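Local coordinates for lipid-transfer protein (Thermomonospora curvata, PDB 6OK1) that is of unknown function but has the thiolase fold, built from N- and C-terminal thiolase-like regions, at residues G171-A174 with V175-K179; R313-A316 with K317-I320. All blocks are in the same frame, centred on the assembly; numbering follows the deposited sequence.

Contact 1 of 2, residues G171-A174 with V175-K179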
loop_
_atom_site.group_PDB
_atom_site.type_symbol
_atom_site.label_atom_id
_atom_site.label_comp_id
_atom_site.label_asym_id
_atom_site.label_seq_id
_atom_site.Cartn_x
_atom_site.Cartn_y
_atom_site.Cartn_z
ATOM N N GLY A 171 -33.275 -2.364 -8.598
ATOM C CA GLY A 171 -33.673 -1.015 -8.949
ATOM C C GLY A 171 -34.163 -0.204 -7.767
ATOM O O GLY A 171 -33.951 1.014 -7.713
ATOM N N ARG A 172 -34.812 -0.855 -6.798
ATOM C CA ARG A 172 -35.281 -0.103 -5.636
ATOM C C ARG A 172 -34.130 0.530 -4.886
ATOM O O ARG A 172 -34.308 1.579 -4.258
ATOM C CB ARG A 172 -36.115 -1.000 -4.721
ATOM C CG ARG A 172 -37.560 -0.968 -5.123
ATOM C CD ARG A 172 -38.473 -1.785 -4.212
ATOM N NE ARG A 172 -38.518 -3.160 -4.671
ATOM C CZ ARG A 172 -39.311 -3.598 -5.636
ATOM N NH1 ARG A 172 -40.153 -2.779 -6.241
ATOM N NH2 ARG A 172 -39.251 -4.861 -6.015
ATOM N N VAL A 173 -32.954 -0.105 -4.917
ATOM C CA VAL A 173 -31.770 0.483 -4.309
ATOM C C VAL A 173 -31.384 1.741 -5.052
ATOM O O VAL A 173 -31.044 2.768 -4.447
ATOM C CB VAL A 173 -30.607 -0.525 -4.309
ATOM C CG1 VAL A 173 -29.335 0.140 -3.798
ATOM C CG2 VAL A 173 -30.934 -1.706 -3.468
ATOM N N ALA A 174 -31.393 1.666 -6.379
ATOM C CA ALA A 174 -31.059 2.829 -7.191
ATOM C C ALA A 174 -32.037 3.965 -6.929
ATOM O O ALA A 174 -31.630 5.124 -6.791
ATOM C CB ALA A 174 -31.055 2.447 -8.671
ATOM N N VAL A 175 -33.327 3.645 -6.836
ATOM C CA VAL A 175 -34.343 4.681 -6.647
ATOM C C VAL A 175 -34.151 5.384 -5.310
ATOM O O VAL A 175 -34.198 6.622 -5.225
ATOM C CB VAL A 175 -35.753 4.074 -6.771
ATOM C CG1 VAL A 175 -36.815 5.106 -6.428
ATOM C CG2 VAL A 175 -35.982 3.526 -8.186
ATOM N N VAL A 176 -33.937 4.618 -4.231
ATOM C CA VAL A 176 -33.777 5.276 -2.930
ATOM C C VAL A 176 -32.471 6.064 -2.883
ATOM O O VAL A 176 -32.432 7.191 -2.372
ATOM C CB VAL A 176 -33.902 4.264 -1.770
ATOM C CG1 VAL A 176 -32.661 3.403 -1.638
ATOM C CG2 VAL A 176 -34.178 5.000 -0.437
ATOM N N ASP A 177 -31.381 5.514 -3.434
ATOM C CA ASP A 177 -30.172 6.314 -3.577
ATOM C C ASP A 177 -30.462 7.647 -4.260
ATOM O O ASP A 177 -30.016 8.709 -3.807
ATOM C CB ASP A 177 -29.125 5.575 -4.430
ATOM C CG ASP A 177 -28.228 4.634 -3.646
ATOM O OD1 ASP A 177 -28.194 4.646 -2.409
ATOM O OD2 ASP A 177 -27.519 3.850 -4.332
ATOM N N ARG A 178 -31.117 7.597 -5.420
ATOM C CA ARG A 178 -31.335 8.821 -6.180
ATOM C C ARG A 178 -32.352 9.727 -5.492
ATOM O O ARG A 178 -32.296 10.948 -5.642
ATOM C CB ARG A 178 -31.771 8.471 -7.604
ATOM C CG ARG A 178 -30.611 7.854 -8.449
ATOM C CD ARG A 178 -29.553 8.882 -8.838
ATOM N NE ARG A 178 -30.114 9.838 -9.793
ATOM C CZ ARG A 178 -30.027 9.743 -11.118
ATOM N NH1 ARG A 178 -29.347 8.756 -11.696
ATOM N NH2 ARG A 178 -30.620 10.667 -11.875
ATOM N N LYS A 179 -33.266 9.156 -4.718
ATOM C CA LYS A 179 -34.186 9.994 -3.948
ATOM C C LYS A 179 -33.414 10.855 -2.953
ATOM O O LYS A 179 -33.650 12.068 -2.820
ATOM C CB LYS A 179 -35.200 9.112 -3.226
ATOM C CG LYS A 179 -36.200 9.864 -2.337
ATOM C CD LYS A 179 -37.265 8.876 -1.823
ATOM C CE LYS A 179 -38.300 9.549 -0.973
ATOM N NZ LYS A 179 -39.322 8.566 -0.531
#
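D177 sits one helical turn after V173, and the two side chains run side by side in the same direction from helix 167-182. Traced outward, D177 CB lies 3.4 Å from V173 O, the carbonyl that also accepts D177 N at 2.9 Å with an N-H...O angle of 168°. CG, set beside its own backbone N (chi1 -87°), is 3.5 Å from V173 O. OD2 is 3.7 Å from V173 O, so CB, CG and OD2 all stay beside that one carbonyl; V173 CG1 is a further, loose neighbour of OD2 at 4.2 Å. OD1 takes a hydrogen bond from N334.

V176 leans back on the preceding turn as well: its CG1, placed between backbone N and carbonyl carbon (chi1 75°), comes to 3.3 Å from V173 O. V175 CG2 is likewise 3.3 Å from G171 O, the acceptor for V175 N at 2.8 Å. R178 N continues the series of i to i+4 bonds, donating to A174 O; its bent side chain leads away to R192 O and a cation-pi contact with F189.

The buried D177 carboxylate thus has OD1 bonded to an amide, which probably helps fix its rotation, while OD2 lies close to D295 OD2, like charges side by side.

Contact 2 of 2, residues R313-A316 with K317-I320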
loop_
_atom_site.group_PDB
_atom_site.type_symbol
_atom_site.label_atom_id
_atom_site.label_comp_id
_atom_site.label_asym_id
_atom_site.label_seq_id
_atom_site.Cartn_x
_atom_site.Cartn_y
_atom_site.Cartn_z
ATOM N N ARG A 313 -31.314 -14.353 5.470
ATOM C CA ARG A 313 -30.727 -14.719 4.179
ATOM C C ARG A 313 -31.795 -14.784 3.100
ATOM O O ARG A 313 -32.842 -15.417 3.281
ATOM C CB ARG A 313 -30.035 -16.080 4.267
ATOM C CG ARG A 313 -28.821 -16.124 5.087
ATOM C CD ARG A 313 -27.703 -15.455 4.361
ATOM N NE ARG A 313 -26.534 -15.419 5.202
ATOM C CZ ARG A 313 -25.448 -14.741 4.904
ATOM N NH1 ARG A 313 -25.396 -14.042 3.768
ATOM N NH2 ARG A 313 -24.433 -14.771 5.750
ATOM N N GLY A 314 -31.511 -14.154 1.962
ATOM C CA GLY A 314 -32.416 -14.117 0.826
ATOM C C GLY A 314 -33.609 -13.196 0.948
ATOM O O GLY A 314 -34.404 -13.122 0.002
ATOM N N GLU A 315 -33.772 -12.489 2.067
ATOM C CA GLU A 315 -34.933 -11.640 2.261
ATOM C C GLU A 315 -34.635 -10.144 2.195
ATOM O O GLU A 315 -35.514 -9.338 2.509
ATOM C CB GLU A 315 -35.598 -12.015 3.600
ATOM C CG GLU A 315 -35.917 -13.500 3.622
ATOM C CD GLU A 315 -36.933 -13.898 4.659
ATOM O OE1 GLU A 315 -37.158 -13.123 5.601
ATOM O OE2 GLU A 315 -37.504 -14.999 4.523
ATOM N N ALA A 316 -33.436 -9.739 1.758
ATOM C CA ALA A 316 -33.179 -8.318 1.566
ATOM C C ALA A 316 -34.171 -7.689 0.612
ATOM O O ALA A 316 -34.543 -6.522 0.784
ATOM C CB ALA A 316 -31.752 -8.096 1.064
ATOM N N LYS A 317 -34.597 -8.422 -0.414
ATOM C CA LYS A 317 -35.546 -7.850 -1.357
ATOM C C LYS A 317 -36.830 -7.449 -0.641
ATOM O O LYS A 317 -37.447 -6.426 -0.965
ATOM C CB LYS A 317 -35.853 -8.839 -2.479
ATOM C CG LYS A 317 -36.579 -10.105 -2.013
ATOM C CD LYS A 317 -36.665 -11.128 -3.167
ATOM C CE LYS A 317 -37.341 -12.429 -2.733
ATOM N NZ LYS A 317 -38.755 -12.162 -2.350
ATOM N N ASP A 318 -37.218 -8.226 0.362
ATOM C CA ASP A 318 -38.429 -7.927 1.126
ATOM C C ASP A 318 -38.210 -6.765 2.091
ATOM O O ASP A 318 -39.071 -5.887 2.218
ATOM C CB ASP A 318 -38.866 -9.188 1.865
ATOM C CG ASP A 318 -39.027 -10.370 0.937
ATOM O OD1 ASP A 318 -39.796 -10.255 -0.033
ATOM O OD2 ASP A 318 -38.370 -11.405 1.146
ATOM N N PHE A 319 -37.057 -6.743 2.764
ATOM C CA PHE A 319 -36.683 -5.635 3.635
ATOM C C PHE A 319 -36.714 -4.316 2.876
ATOM O O PHE A 319 -37.217 -3.309 3.388
ATOM C CB PHE A 319 -35.293 -5.921 4.221
ATOM C CG PHE A 319 -34.829 -4.940 5.263
ATOM C CD1 PHE A 319 -35.208 -5.080 6.576
ATOM C CD2 PHE A 319 -33.967 -3.901 4.929
ATOM C CE1 PHE A 319 -34.764 -4.191 7.544
ATOM C CE2 PHE A 319 -33.512 -3.018 5.890
ATOM C CZ PHE A 319 -33.904 -3.162 7.194
ATOM N N ILE A 320 -36.212 -4.310 1.636
ATOM C CA ILE A 320 -36.159 -3.081 0.846
ATOM C C ILE A 320 -37.551 -2.706 0.333
ATOM O O ILE A 320 -37.959 -1.541 0.386
ATOM C CB ILE A 320 -35.160 -3.241 -0.311
ATOM C CG1 ILE A 320 -33.761 -3.427 0.280
ATOM C CG2 ILE A 320 -35.238 -2.056 -1.281
ATOM C CD1 ILE A 320 -32.703 -3.823 -0.771
HETATM O O HOH W 1 -33.603 -10.953 -1.494
#
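The carboxylates of E315 and D318 stand almost perpendicular, their planes 85° apart, as the two side chains cross at the start of helix 316-321, where E315 is the N-cap residue. D318 OD2 meets the aliphatic base of E315, 3.6 Å from its CA and 3.8 Å from its CB. The other oxygen, D318 OD1, forms a salt bridge with K317 NZ at 3.2 Å; the lysine arrives on the syn side, 25° out of the carboxylate plane. A bend at the end of the lysine chain turns NZ to its neighbour. E315 OE1 lies 4.9 Å from D318 OD2, and K317 would probably temper the repulsion.

E315 O serves the first turn twice, accepting F319 N in a nearly straight bond (167°) and D318 N in a weak, bent one. Ahead of the cap, G314 turns with a positive phi, a conformation glycine adopts easily, and E306 binds the backbone N of both G314 and A316. One water bridges G314 O and K317 N, providing an acceptor for an early helix amide. I320 N bonds to A316 O, and I320 CG1, held beside its own backbone N and anti to the carbonyl carbon, comes within 3.2 Å of that same A316 O.

Contact 1 lies in the N-terminal thiolase region and contact 2 in the C-terminal thiolase-like region, yet their centres are only about 15 Å apart and they meet directly. I320 of contact 2 approaches both R172 and V173: its CG2 lies 3.7 Å from R172 CB, and its CD1 lies 3.9 Å from V173 CG2. A321 beside R172 and K317 beside D169, the residue that forms a salt bridge with R172, extend this interface between helix 316-321 and helix 167-182. L302 and L305 of helix 301-307 also touch I320. The sodium ligands V48, I70 and E72 belong to neither contact.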